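Local coordinates for conserved hypothetical protein MTH1747 (Methanothermobacter thermautotrophicus, PDB 1I36) that is of unknown function but binds NADP and is probably an oxidoreductase related to the 3-hydroxyacid dehydrogenases, at residues Phe8-Val11 against Ala12-Ala16; Asn89-Pro92 against Glu93-Arg96; Met160-Ser163 against Ser164-Gly168; Ala216-Arg219 against Tyr220-Lys224. The protein carries 1 engineered substitution. All coordinates share one frame; numbering follows the deposited sequence.

Contact 1 (Phe8-Val11 against Ala12-Ala16); sequences FGEV and AQTLA. With NAP (NADP nicotinamide-adenine-dinucleotide phosphate), chain C.
Phe8 lays its ring back over the first turn of helix 10-21, where the methyl of Ala12 makes a CH-pi contact over the face, its CB 4.2 Å from the ring centroid. With CG swung opposite the backbone nitrogen (chi1 -153°), the far end of the ring also reaches Ala16, CZ lying 3.7 Å from its CB. Thr37, Arg40 and Ala41 of helix 35-44 also pack on the Phe8 side chain. Gly9 is the N-cap. Its carbonyl takes the first helical bond from Gln13 N, and its CA lies so near the cofactor that a CB would collide with O5B of NADP. Glu10 follows, its backbone N donating to O2A of NADP over 3.0 Å in an almost straight bond. Its carbonyl O is gripped by Thr14 twice, from opposite faces of the carbonyl plane: by OG1 at 2.8 Å and by the backbone N at 3.2 Å. The extended side chain carries OE1 to a weak bond from the carboxamide N7N of NADP, while OE2 pairs with Arg117. Val11 N gives the second phosphate bond, 2.8 Å to O2N of NADP; Val11 CG1 lies alongside Leu15 CD1 at 3.9 Å, and CG2 faces the nicotinamide end. A water accepts from Gly9 N and Ala12 N and donates to O2N of NADP. Gly9 at the turn and Ala12 in the helix are consistent with the GxGxxA pattern of Rossmann dinucleotide-binding folds: backbone amides at a helix N terminus receive the diphosphate, and the helix dipole probably favours its negative charge.

Contact 2 (Asn89-Pro92 against Glu93-Arg96); sequences NISP and ETVR. With NAP (NADP nicotinamide-adenine-dinucleotide phosphate), chain C.
Arg96 runs back along the first turn of helix 92-101 to Pro92. Its CB lies near Pro92 O, CG comes closer at 3.3 Å, and CD begins to draw away along an extended chain. At the tip, the guanidinium has the carbonyl group of Pro92 over one face: NH1 is 3.6 Å from Pro92 C, and NH2 is 3.8 Å from Pro92 CB. NH1 also forms a salt bridge of 3.0 Å with Glu93 OE2, meeting that oxygen from above the carboxylate plane. Cutting Arg96 back to an alanine is likely to leave Glu93 without this charge partner and the Pro92 carbonyl without its cover. Ser91 is the N-cap; chi1 of 77° brings OG round to accept from Thr94 N at 3.1 Å, and OG lies 2.7 Å from Thr94 OG1. Glu232 also bonds to Ser91 OG and to Glu93 N. On the buried side, Ile90 CG1 packs against Val95 CG2 at 3.7 Å. Upstream, Asn89 N bonds weakly to the ribose hydroxyls O2D and O3D of NADP. The turn thus leads from the cofactor into helix 92-101, with Val95 on strand 106-112, Pro92 touching both helix 154-182 and helix 216-231, and Arg96 against Leu183 of the second subunit.

Contact 3 (Met160-Ser163 against Ser164-Gly168); sequences MLRS and SYTKG
Lys167 bends back toward Ser163 one turn earlier in helix 154-182. Its chain runs past Ser163 O, CG lying 3.3 Å from it, and then turns at its last torsion (chi4 47°) to bring NZ within 3.1 Å of Ser163 OG, to which it donates. The serine hydroxyl meets it because OG is opposite its own backbone nitrogen, beside the carbonyl carbon (chi1 176°). The neighbouring pair is built differently. Thr166 tucks OG1 between its backbone N and carbonyl carbon (chi1 65°), and from there it donates to Arg162 O over 3.2 Å. The backbone N of Thr166 reaches the same Arg162 O at 3.0 Å from the other face of the carbonyl plane, so two donors grip it. Thr166 CG2 also lies 3.3 Å from Arg162 O, while the arginine's NH2 finds its partner in Met113 O. Met160, Leu161 and Ser164 pack on helix 216-231, with Met229, Leu230 and Val226 among their partners. Tyr165 carries its side chain away from segment 160-163 and packs on Val169 of the second subunit. Arg162 and Thr166 also meet that chain, and Leu161 touches both, placing this long helix between helix 216-231 and the second subunit.

Contact 4 (Ala216-Arg219 against Tyr220-Lys224); sequences ARRR and YEEMK
Arg218 and Glu222, one turn apart on helix 216-231, meet with their side chains crossing at about a right angle. The arginine leaves the backbone with CG opposite N, then bends at chi2 (61°), which folds its guanidinium down along the helix. There Glu222 CG sits over the centre of one face, 3.5 Å from Arg218 CZ. The glutamate starts from chi1 -78°, beside its own backbone N, and runs extended beyond CG, carrying the carboxylate past that face. Arg218 NE and Glu222 OE2 therefore form only a long salt bridge of 3.8 Å: the oxygen is well out of the guanidinium plane and no N-H points at it. A water gives the pair a second link, donating to Glu222 OE2 at 3.2 Å and accepting weakly from Arg218 NH2. Arg218 NH1 also touches the aliphatic part of Glu221, 3.5 Å from its CB. Arg219, bent at chi2, lies alongside Glu222 and brings CD to 3.4 Å from Glu222 OE1, its own charged end remaining farther off. Glu222 OE1 also makes a long, weak ion pair with Lys167. Beneath these side chains Arg218 O accepts from Glu222 N at 2.8 Å. Glu221, also bent at chi2, forms a salt bridge with Lys224, OE1 to NZ 3.3 Å, its hydrogen bond weak. A glutamine in place of Glu222 would probably leave Arg218 without the charge it faces and Lys167 without this weak partner. The carboxylate lies near Arg218, Arg219 and, more weakly, Lys167, a surround that would be expected to favour its ionised form.

Overall arrangement
All four contacts are local, each lying within one unbroken run of chain, so none encloses another, none cross, and no long loop is closed. From the N terminus, contact 1 follows strand 2-6 in the first beta-alpha-beta unit, and contact 2 follows strand 83-86; their centres are about 20 Å apart, yet both reach the same NADP. The chain then enters helix 154-182, which holds contact 3, and later helix 216-231, which holds contact 4. These two touch where Lys167 meets Glu222, Met223 and Arg219, tying the two helices together. Contact 2 comes within about 4 Å of contact 4 at the nearest atoms, bringing the nucleotide-binding part beside the helical one.

Contact 1 (Phe8-Val11 against Ala12-Ala16)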
loop_
_atom_site.group_PDB
_atom_site.type_symbol
_atom_site.label_atom_id
_atom_site.label_comp_id
_atom_site.label_asym_id
_atom_site.label_seq_id
_atom_site.Cartn_x
_atom_site.Cartn_y
_atom_site.Cartn_z
ATOM N N PHE A 8 25.600 -2.538 -26.035
ATOM C CA PHE A 8 25.167 -3.898 -26.343
ATOM C C PHE A 8 25.384 -4.787 -25.157
ATOM O O PHE A 8 26.222 -5.690 -25.162
ATOM C CB PHE A 8 25.798 -4.454 -27.633
ATOM C CG PHE A 8 24.956 -5.500 -28.306
ATOM C CD1 PHE A 8 24.004 -5.144 -29.246
ATOM C CD2 PHE A 8 25.078 -6.837 -27.952
ATOM C CE1 PHE A 8 23.161 -6.109 -29.831
ATOM C CE2 PHE A 8 24.254 -7.812 -28.520
ATOM C CZ PHE A 8 23.293 -7.441 -29.460
ATOM N N GLY A 9 24.644 -4.454 -24.110
ATOM C CA GLY A 9 24.692 -5.170 -22.856
ATOM C C GLY A 9 23.533 -6.127 -22.730
ATOM O O GLY A 9 23.053 -6.638 -23.737
ATOM N N GLU A 10 23.076 -6.348 -21.502
ATOM C CA GLU A 10 21.996 -7.287 -21.237
ATOM C C GLU A 10 20.673 -6.954 -21.917
ATOM O O GLU A 10 20.015 -7.844 -22.455
ATOM C CB GLU A 10 21.770 -7.452 -19.732
ATOM C CG GLU A 10 20.630 -8.410 -19.426
ATOM C CD GLU A 10 20.594 -8.880 -17.979
ATOM O OE1 GLU A 10 20.739 -8.052 -17.061
ATOM O OE2 GLU A 10 20.400 -10.096 -17.764
ATOM N N VAL A 11 20.246 -5.698 -21.822
ATOM C CA VAL A 11 18.994 -5.282 -22.470
ATOM C C VAL A 11 19.071 -5.439 -23.985
ATOM O O VAL A 11 18.228 -6.101 -24.589
ATOM C CB VAL A 11 18.664 -3.837 -22.132
ATOM C CG1 VAL A 11 17.495 -3.336 -22.987
ATOM C CG2 VAL A 11 18.342 -3.758 -20.648
ATOM N N ALA A 12 20.095 -4.844 -24.593
ATOM C CA ALA A 12 20.278 -4.913 -26.040
ATOM C C ALA A 12 20.344 -6.359 -26.541
ATOM O O ALA A 12 19.738 -6.699 -27.559
ATOM C CB ALA A 12 21.564 -4.160 -26.448
ATOM N N GLN A 13 21.097 -7.204 -25.839
ATOM C CA GLN A 13 21.215 -8.611 -26.244
ATOM C C GLN A 13 19.853 -9.289 -26.281
ATOM O O GLN A 13 19.512 -9.958 -27.243
ATOM C CB GLN A 13 22.121 -9.386 -25.293
ATOM C CG GLN A 13 22.272 -10.886 -25.663
ATOM C CD GLN A 13 23.195 -11.673 -24.716
ATOM O OE1 GLN A 13 23.495 -11.228 -23.600
ATOM N NE2 GLN A 13 23.609 -12.875 -25.147
ATOM N N THR A 14 19.105 -9.143 -25.194
ATOM C CA THR A 14 17.786 -9.740 -25.065
ATOM C C THR A 14 16.849 -9.328 -26.199
ATOM O O THR A 14 16.254 -10.187 -26.856
ATOM C CB THR A 14 17.181 -9.368 -23.702
ATOM O OG1 THR A 14 18.069 -9.805 -22.670
ATOM C CG2 THR A 14 15.841 -10.019 -23.506
ATOM N N LEU A 15 16.715 -8.018 -26.419
ATOM C CA LEU A 15 15.854 -7.482 -27.478
ATOM C C LEU A 15 16.383 -7.803 -28.868
ATOM O O LEU A 15 15.616 -8.187 -29.736
ATOM C CB LEU A 15 15.730 -5.948 -27.344
ATOM C CG LEU A 15 15.138 -5.441 -26.019
ATOM C CD1 LEU A 15 15.108 -3.907 -25.984
ATOM C CD2 LEU A 15 13.746 -6.011 -25.842
ATOM N N ALA A 16 17.682 -7.617 -29.096
ATOM C CA ALA A 16 18.257 -7.901 -30.406
ATOM C C ALA A 16 18.066 -9.371 -30.802
ATOM O O ALA A 16 17.718 -9.672 -31.938
ATOM C CB ALA A 16 19.725 -7.534 -30.436
HETATM P PA NAP C . 24.984 -3.478 -19.328
HETATM O O1A NAP C . 25.274 -2.437 -18.359
HETATM O O2A NAP C . 24.264 -4.734 -19.313
HETATM O O5B NAP C . 25.039 -2.869 -20.882
HETATM C C5B NAP C . 25.300 -1.416 -21.343
HETATM C C4B NAP C . 26.304 -1.716 -22.356
HETATM O O4B NAP C . 26.464 -0.189 -22.870
HETATM C C3B NAP C . 27.538 -1.687 -22.264
HETATM O O3B NAP C . 27.408 -2.881 -22.912
HETATM C C2B NAP C . 28.749 -0.966 -22.710
HETATM O O2B NAP C . 29.748 -1.246 -23.423
HETATM C C1B NAP C . 27.877 -0.004 -23.253
HETATM N N9A NAP C . 28.352 1.373 -23.009
HETATM C C8A NAP C . 28.846 2.123 -21.938
HETATM N N7A NAP C . 29.197 3.333 -22.312
HETATM C C5A NAP C . 28.927 3.403 -23.665
HETATM C C6A NAP C . 29.086 4.437 -24.645
HETATM N N6A NAP C . 29.590 5.633 -24.335
HETATM N N1A NAP C . 28.703 4.164 -25.951
HETATM C C2A NAP C . 28.193 2.945 -26.289
HETATM N N3A NAP C . 28.021 1.926 -25.423
HETATM C C4A NAP C . 28.405 2.226 -24.111
HETATM O O3 NAP C . 23.512 -2.732 -19.074
HETATM P PN NAP C . 21.891 -3.191 -19.294
HETATM O O1N NAP C . 21.482 -4.061 -18.140
HETATM O O2N NAP C . 21.892 -3.759 -20.647
HETATM O O5D NAP C . 20.927 -1.936 -19.339
HETATM C C5D NAP C . 21.044 -0.924 -20.372
HETATM C C4D NAP C . 20.158 0.247 -19.990
HETATM O O4D NAP C . 18.754 -0.061 -19.738
HETATM C C3D NAP C . 20.606 1.002 -18.714
HETATM O O3D NAP C . 20.487 2.460 -18.772
HETATM C C2D NAP C . 19.767 0.452 -17.610
HETATM O O2D NAP C . 19.619 1.327 -16.530
HETATM C C1D NAP C . 18.451 0.123 -18.351
HETATM N N1N NAP C . 17.659 -0.953 -17.733
HETATM C C2N NAP C . 18.203 -2.236 -17.588
HETATM C C3N NAP C . 17.343 -3.214 -16.985
HETATM C C7N NAP C . 17.776 -4.587 -16.778
HETATM O O7N NAP C . 17.014 -5.425 -16.261
HETATM N N7N NAP C . 19.014 -5.008 -17.141
HETATM C C4N NAP C . 16.039 -2.842 -16.587
HETATM C C5N NAP C . 15.539 -1.594 -16.735
HETATM C C6N NAP C . 16.348 -0.649 -17.311
HETATM P P2B NAP C . 31.053 -1.743 -22.519
HETATM O O1X NAP C . 30.796 -3.116 -21.965
HETATM O O2X NAP C . 32.064 -1.710 -23.541
HETATM O O3X NAP C . 31.168 -0.799 -21.427
HETATM O O HOH W 1 22.163 -3.014 -23.284
HETATM O O HOH W 2 21.021 -10.626 -22.108
#

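Contact 2 (Asn89-Pro92 against Glu93-Arg96)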
loop_
_atom_site.group_PDB
_atom_site.type_symbol
_atom_site.label_atom_id
_atom_site.label_comp_id
_atom_site.label_asym_id
_atom_site.label_seq_id
_atom_site.Cartn_x
_atom_site.Cartn_y
_atom_site.Cartn_z
ATOM N N ASN A 89 17.754 3.911 -17.598
ATOM C CA ASN A 89 17.117 4.272 -16.334
ATOM C C ASN A 89 17.591 5.640 -15.900
ATOM O O ASN A 89 18.530 5.753 -15.124
ATOM C CB ASN A 89 17.404 3.240 -15.231
ATOM C CG ASN A 89 16.677 3.566 -13.930
ATOM O OD1 ASN A 89 15.569 4.128 -13.942
ATOM N ND2 ASN A 89 17.318 3.255 -12.796
ATOM N N ILE A 90 16.977 6.684 -16.479
ATOM C CA ILE A 90 17.277 8.065 -16.157
ATOM C C ILE A 90 15.983 8.772 -15.756
ATOM O O ILE A 90 14.889 8.320 -16.065
ATOM C CB ILE A 90 17.962 8.817 -17.344
ATOM C CG1 ILE A 90 17.198 8.576 -18.669
ATOM C CG2 ILE A 90 19.412 8.332 -17.480
ATOM C CD1 ILE A 90 17.731 9.432 -19.864
ATOM N N SER A 91 16.114 9.893 -15.073
ATOM C CA SER A 91 14.938 10.617 -14.598
ATOM C C SER A 91 14.117 11.177 -15.742
ATOM O O SER A 91 14.656 11.428 -16.850
ATOM C CB SER A 91 15.367 11.753 -13.672
ATOM O OG SER A 91 15.891 12.866 -14.416
ATOM N N PRO A 92 12.821 11.439 -15.485
ATOM C CA PRO A 92 11.978 11.985 -16.554
ATOM C C PRO A 92 12.541 13.279 -17.130
ATOM O O PRO A 92 12.465 13.486 -18.328
ATOM C CB PRO A 92 10.643 12.207 -15.858
ATOM C CG PRO A 92 10.553 10.979 -14.935
ATOM C CD PRO A 92 11.999 10.955 -14.344
ATOM N N GLU A 93 13.127 14.132 -16.292
ATOM C CA GLU A 93 13.688 15.394 -16.816
ATOM C C GLU A 93 14.934 15.106 -17.670
ATOM O O GLU A 93 15.140 15.761 -18.685
ATOM C CB GLU A 93 14.003 16.410 -15.717
ATOM C CG GLU A 93 14.315 17.831 -16.233
ATOM C CD GLU A 93 13.194 18.458 -17.103
ATOM O OE1 GLU A 93 13.502 19.087 -18.116
ATOM O OE2 GLU A 93 12.006 18.360 -16.781
ATOM N N THR A 94 15.733 14.106 -17.291
ATOM C CA THR A 94 16.915 13.740 -18.094
ATOM C C THR A 94 16.461 13.226 -19.473
ATOM O O THR A 94 17.103 13.517 -20.513
ATOM C CB THR A 94 17.795 12.698 -17.340
ATOM O OG1 THR A 94 18.025 13.181 -16.024
ATOM C CG2 THR A 94 19.186 12.545 -18.004
ATOM N N VAL A 95 15.343 12.484 -19.495
ATOM C CA VAL A 95 14.767 11.965 -20.735
ATOM C C VAL A 95 14.346 13.154 -21.645
ATOM O O VAL A 95 14.643 13.172 -22.852
ATOM C CB VAL A 95 13.490 11.084 -20.431
ATOM C CG1 VAL A 95 12.852 10.581 -21.722
ATOM C CG2 VAL A 95 13.897 9.833 -19.593
ATOM N N ARG A 96 13.704 14.151 -21.051
ATOM C CA ARG A 96 13.242 15.324 -21.800
ATOM C C ARG A 96 14.454 16.049 -22.419
ATOM O O ARG A 96 14.382 16.526 -23.547
ATOM C CB ARG A 96 12.439 16.279 -20.904
ATOM C CG ARG A 96 11.100 15.695 -20.377
ATOM C CD ARG A 96 10.253 16.733 -19.590
ATOM N NE ARG A 96 9.159 16.039 -18.913
ATOM C CZ ARG A 96 9.180 15.663 -17.635
ATOM N NH1 ARG A 96 10.218 15.955 -16.872
ATOM N NH2 ARG A 96 8.251 14.837 -17.171
HETATM P PA NAP C . 24.984 -3.478 -19.328
HETATM O O1A NAP C . 25.274 -2.437 -18.359
HETATM O O2A NAP C . 24.264 -4.734 -19.313
HETATM O O5B NAP C . 25.039 -2.869 -20.882
HETATM C C5B NAP C . 25.300 -1.416 -21.343
HETATM C C4B NAP C . 26.304 -1.716 -22.356
HETATM O O4B NAP C . 26.464 -0.189 -22.870
HETATM C C3B NAP C . 27.538 -1.687 -22.264
HETATM O O3B NAP C . 27.408 -2.881 -22.912
HETATM C C2B NAP C . 28.749 -0.966 -22.710
HETATM O O2B NAP C . 29.748 -1.246 -23.423
HETATM C C1B NAP C . 27.877 -0.004 -23.253
HETATM N N9A NAP C . 28.352 1.373 -23.009
HETATM C C8A NAP C . 28.846 2.123 -21.938
HETATM N N7A NAP C . 29.197 3.333 -22.312
HETATM C C5A NAP C . 28.927 3.403 -23.665
HETATM C C6A NAP C . 29.086 4.437 -24.645
HETATM N N6A NAP C . 29.590 5.633 -24.335
HETATM N N1A NAP C . 28.703 4.164 -25.951
HETATM C C2A NAP C . 28.193 2.945 -26.289
HETATM N N3A NAP C . 28.021 1.926 -25.423
HETATM C C4A NAP C . 28.405 2.226 -24.111
HETATM O O3 NAP C . 23.512 -2.732 -19.074
HETATM P PN NAP C . 21.891 -3.191 -19.294
HETATM O O1N NAP C . 21.482 -4.061 -18.140
HETATM O O2N NAP C . 21.892 -3.759 -20.647
HETATM O O5D NAP C . 20.927 -1.936 -19.339
HETATM C C5D NAP C . 21.044 -0.924 -20.372
HETATM C C4D NAP C . 20.158 0.247 -19.990
HETATM O O4D NAP C . 18.754 -0.061 -19.738
HETATM C C3D NAP C . 20.606 1.002 -18.714
HETATM O O3D NAP C . 20.487 2.460 -18.772
HETATM C C2D NAP C . 19.767 0.452 -17.610
HETATM O O2D NAP C . 19.619 1.327 -16.530
HETATM C C1D NAP C . 18.451 0.123 -18.351
HETATM N N1N NAP C . 17.659 -0.953 -17.733
HETATM C C2N NAP C . 18.203 -2.236 -17.588
HETATM C C3N NAP C . 17.343 -3.214 -16.985
HETATM C C7N NAP C . 17.776 -4.587 -16.778
HETATM O O7N NAP C . 17.014 -5.425 -16.261
HETATM N N7N NAP C . 19.014 -5.008 -17.141
HETATM C C4N NAP C . 16.039 -2.842 -16.587
HETATM C C5N NAP C . 15.539 -1.594 -16.735
HETATM C C6N NAP C . 16.348 -0.649 -17.311
HETATM P P2B NAP C . 31.053 -1.743 -22.519
HETATM O O1X NAP C . 30.796 -3.116 -21.965
HETATM O O2X NAP C . 32.064 -1.710 -23.541
HETATM O O3X NAP C . 31.168 -0.799 -21.427
HETATM O O HOH W 3 18.899 10.434 -14.190
#

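Contact 3 (Met160-Ser163 against Ser164-Gly168)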
loop_
_atom_site.group_PDB
_atom_site.type_symbol
_atom_site.label_atom_id
_atom_site.label_comp_id
_atom_site.label_asym_id
_atom_site.label_seq_id
_atom_site.Cartn_x
_atom_site.Cartn_y
_atom_site.Cartn_z
ATOM N N MET A 160 8.704 5.091 -12.668
ATOM C CA MET A 160 9.221 5.588 -11.391
ATOM C C MET A 160 8.078 5.712 -10.367
ATOM O O MET A 160 8.269 5.423 -9.189
ATOM C CB MET A 160 9.876 6.961 -11.629
ATOM C CG MET A 160 10.231 7.764 -10.406
ATOM S SD MET A 160 8.888 8.749 -9.556
ATOM C CE MET A 160 8.867 10.311 -10.433
ATOM N N LEU A 161 6.906 6.156 -10.813
ATOM C CA LEU A 161 5.766 6.289 -9.899
ATOM C C LEU A 161 5.283 4.939 -9.390
ATOM O O LEU A 161 4.974 4.796 -8.196
ATOM C CB LEU A 161 4.639 7.076 -10.556
ATOM C CG LEU A 161 5.033 8.554 -10.680
ATOM C CD1 LEU A 161 4.071 9.299 -11.588
ATOM C CD2 LEU A 161 5.063 9.196 -9.296
ATOM N N ARG A 162 5.255 3.941 -10.268
ATOM C CA ARG A 162 4.855 2.593 -9.876
ATOM C C ARG A 162 5.863 2.051 -8.877
ATOM O O ARG A 162 5.497 1.399 -7.886
ATOM C CB ARG A 162 4.779 1.642 -11.076
ATOM C CG ARG A 162 4.352 0.218 -10.656
ATOM C CD ARG A 162 4.064 -0.742 -11.799
ATOM N NE ARG A 162 5.224 -1.576 -12.110
ATOM C CZ ARG A 162 5.203 -2.633 -12.924
ATOM N NH1 ARG A 162 4.074 -3.021 -13.515
ATOM N NH2 ARG A 162 6.345 -3.249 -13.225
ATOM N N SER A 163 7.137 2.303 -9.155
ATOM C CA SER A 163 8.236 1.859 -8.312
ATOM C C SER A 163 8.157 2.513 -6.937
ATOM O O SER A 163 8.312 1.854 -5.896
ATOM C CB SER A 163 9.576 2.192 -8.997
ATOM O OG SER A 163 10.666 1.854 -8.153
ATOM N N SER A 164 7.865 3.802 -6.936
ATOM C CA SER A 164 7.740 4.570 -5.709
ATOM C C SER A 164 6.636 3.992 -4.816
ATOM O O SER A 164 6.815 3.824 -3.604
ATOM C CB SER A 164 7.399 6.012 -6.048
ATOM O OG SER A 164 7.354 6.782 -4.867
ATOM N N TYR A 165 5.507 3.661 -5.426
ATOM C CA TYR A 165 4.370 3.111 -4.676
ATOM C C TYR A 165 4.673 1.717 -4.123
ATOM O O TYR A 165 4.582 1.484 -2.902
ATOM C CB TYR A 165 3.111 3.070 -5.555
ATOM C CG TYR A 165 1.902 2.507 -4.836
ATOM C CD1 TYR A 165 1.572 1.165 -4.944
ATOM C CD2 TYR A 165 1.102 3.322 -4.039
ATOM C CE1 TYR A 165 0.465 0.635 -4.278
ATOM C CE2 TYR A 165 -0.018 2.804 -3.357
ATOM C CZ TYR A 165 -0.324 1.468 -3.484
ATOM O OH TYR A 165 -1.407 0.926 -2.819
ATOM N N THR A 166 5.105 0.808 -4.991
ATOM C CA THR A 166 5.390 -0.559 -4.555
ATOM C C THR A 166 6.496 -0.665 -3.506
ATOM O O THR A 166 6.408 -1.504 -2.589
ATOM C CB THR A 166 5.626 -1.533 -5.740
ATOM O OG1 THR A 166 6.806 -1.157 -6.441
ATOM C CG2 THR A 166 4.431 -1.500 -6.703
ATOM N N LYS A 167 7.498 0.211 -3.573
ATOM C CA LYS A 167 8.557 0.191 -2.558
ATOM C C LYS A 167 8.044 0.797 -1.242
ATOM O O LYS A 167 8.446 0.364 -0.156
ATOM C CB LYS A 167 9.798 0.928 -3.024
ATOM C CG LYS A 167 10.593 0.198 -4.098
ATOM C CD LYS A 167 11.662 1.151 -4.660
ATOM C CE LYS A 167 12.639 0.419 -5.585
ATOM N NZ LYS A 167 11.982 -0.463 -6.576
ATOM N N GLY A 168 7.185 1.808 -1.339
ATOM C CA GLY A 168 6.618 2.426 -0.150
ATOM C C GLY A 168 5.757 1.425 0.637
ATOM O O GLY A 168 5.833 1.396 1.851
#

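Contact 4 (Ala216-Arg219 against Tyr220-Lys224)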
loop_
_atom_site.group_PDB
_atom_site.type_symbol
_atom_site.label_atom_id
_atom_site.label_comp_id
_atom_site.label_asym_id
_atom_site.label_seq_id
_atom_site.Cartn_x
_atom_site.Cartn_y
_atom_site.Cartn_z
ATOM N N ALA A 216 17.762 -5.426 0.013
ATOM C CA ALA A 216 17.690 -4.161 0.740
ATOM C C ALA A 216 18.689 -3.092 0.297
ATOM O O ALA A 216 18.358 -1.899 0.244
ATOM C CB ALA A 216 17.822 -4.409 2.225
ATOM N N ARG A 217 19.910 -3.515 -0.011
ATOM C CA ARG A 217 20.942 -2.574 -0.431
ATOM C C ARG A 217 20.575 -1.897 -1.750
ATOM O O ARG A 217 20.672 -0.671 -1.870
ATOM C CB ARG A 217 22.291 -3.277 -0.543
ATOM C CG ARG A 217 23.440 -2.353 -0.943
ATOM C CD ARG A 217 24.799 -2.950 -0.587
ATOM N NE ARG A 217 25.076 -2.875 0.850
ATOM C CZ ARG A 217 24.751 -3.814 1.738
ATOM N NH1 ARG A 217 24.134 -4.925 1.345
ATOM N NH2 ARG A 217 25.014 -3.621 3.026
ATOM N N ARG A 218 20.145 -2.697 -2.722
ATOM C CA ARG A 218 19.742 -2.177 -4.024
ATOM C C ARG A 218 18.485 -1.313 -3.880
ATOM O O ARG A 218 18.390 -0.253 -4.496
ATOM C CB ARG A 218 19.506 -3.317 -5.022
ATOM C CG ARG A 218 19.037 -2.859 -6.429
ATOM C CD ARG A 218 20.065 -1.949 -7.147
ATOM N NE ARG A 218 19.496 -1.266 -8.325
ATOM C CZ ARG A 218 19.661 0.031 -8.603
ATOM N NH1 ARG A 218 20.383 0.807 -7.799
ATOM N NH2 ARG A 218 19.079 0.567 -9.674
ATOM N N ARG A 219 17.545 -1.756 -3.040
ATOM C CA ARG A 219 16.308 -1.020 -2.806
ATOM C C ARG A 219 16.572 0.371 -2.244
ATOM O O ARG A 219 15.856 1.324 -2.557
ATOM C CB ARG A 219 15.394 -1.777 -1.828
ATOM C CG ARG A 219 14.760 -3.043 -2.382
ATOM C CD ARG A 219 13.762 -2.753 -3.501
ATOM N NE ARG A 219 12.840 -3.869 -3.648
ATOM C CZ ARG A 219 13.114 -5.000 -4.286
ATOM N NH1 ARG A 219 14.297 -5.170 -4.872
ATOM N NH2 ARG A 219 12.235 -5.998 -4.260
ATOM N N TYR A 220 17.571 0.469 -1.376
ATOM C CA TYR A 220 17.933 1.737 -0.762
ATOM C C TYR A 220 18.436 2.723 -1.820
ATOM O O TYR A 220 18.032 3.896 -1.822
ATOM C CB TYR A 220 18.999 1.528 0.305
ATOM C CG TYR A 220 19.467 2.810 0.913
ATOM C CD1 TYR A 220 18.676 3.486 1.834
ATOM C CD2 TYR A 220 20.706 3.357 0.571
ATOM C CE1 TYR A 220 19.093 4.670 2.410
ATOM C CE2 TYR A 220 21.141 4.552 1.143
ATOM C CZ TYR A 220 20.326 5.202 2.065
ATOM O OH TYR A 220 20.737 6.381 2.649
ATOM N N GLU A 221 19.299 2.228 -2.710
ATOM C CA GLU A 221 19.865 3.027 -3.800
ATOM C C GLU A 221 18.717 3.424 -4.735
ATOM O O GLU A 221 18.642 4.556 -5.191
ATOM C CB GLU A 221 20.893 2.223 -4.618
ATOM C CG GLU A 221 22.127 1.670 -3.872
ATOM C CD GLU A 221 22.936 2.723 -3.148
ATOM O OE1 GLU A 221 23.203 3.803 -3.729
ATOM O OE2 GLU A 221 23.314 2.460 -1.981
ATOM N N GLU A 222 17.843 2.468 -5.030
ATOM C CA GLU A 222 16.704 2.708 -5.899
ATOM C C GLU A 222 15.779 3.778 -5.342
ATOM O O GLU A 222 15.252 4.591 -6.103
ATOM C CB GLU A 222 15.920 1.430 -6.141
ATOM C CG GLU A 222 16.520 0.470 -7.158
ATOM C CD GLU A 222 15.765 -0.863 -7.216
ATOM O OE1 GLU A 222 15.194 -1.269 -6.185
ATOM O OE2 GLU A 222 15.743 -1.516 -8.274
ATOM N N MET A 223 15.600 3.803 -4.022
ATOM C CA MET A 223 14.733 4.804 -3.401
ATOM C C MET A 223 15.338 6.196 -3.449
ATOM O O MET A 223 14.605 7.169 -3.530
ATOM C CB MET A 223 14.378 4.451 -1.956
ATOM C CG MET A 223 13.152 3.575 -1.815
ATOM S SD MET A 223 11.638 4.234 -2.569
ATOM C CE MET A 223 11.624 5.779 -2.015
ATOM N N LYS A 224 16.668 6.300 -3.386
ATOM C CA LYS A 224 17.315 7.611 -3.477
ATOM C C LYS A 224 16.986 8.191 -4.850
ATOM O O LYS A 224 16.676 9.370 -4.965
ATOM C CB LYS A 224 18.833 7.503 -3.295
ATOM C CG LYS A 224 19.246 6.972 -1.911
ATOM C CD LYS A 224 20.723 7.225 -1.562
ATOM C CE LYS A 224 21.683 6.554 -2.546
ATOM N NZ LYS A 224 23.119 6.636 -2.102
HETATM O O HOH W 4 16.439 0.381 -10.698
#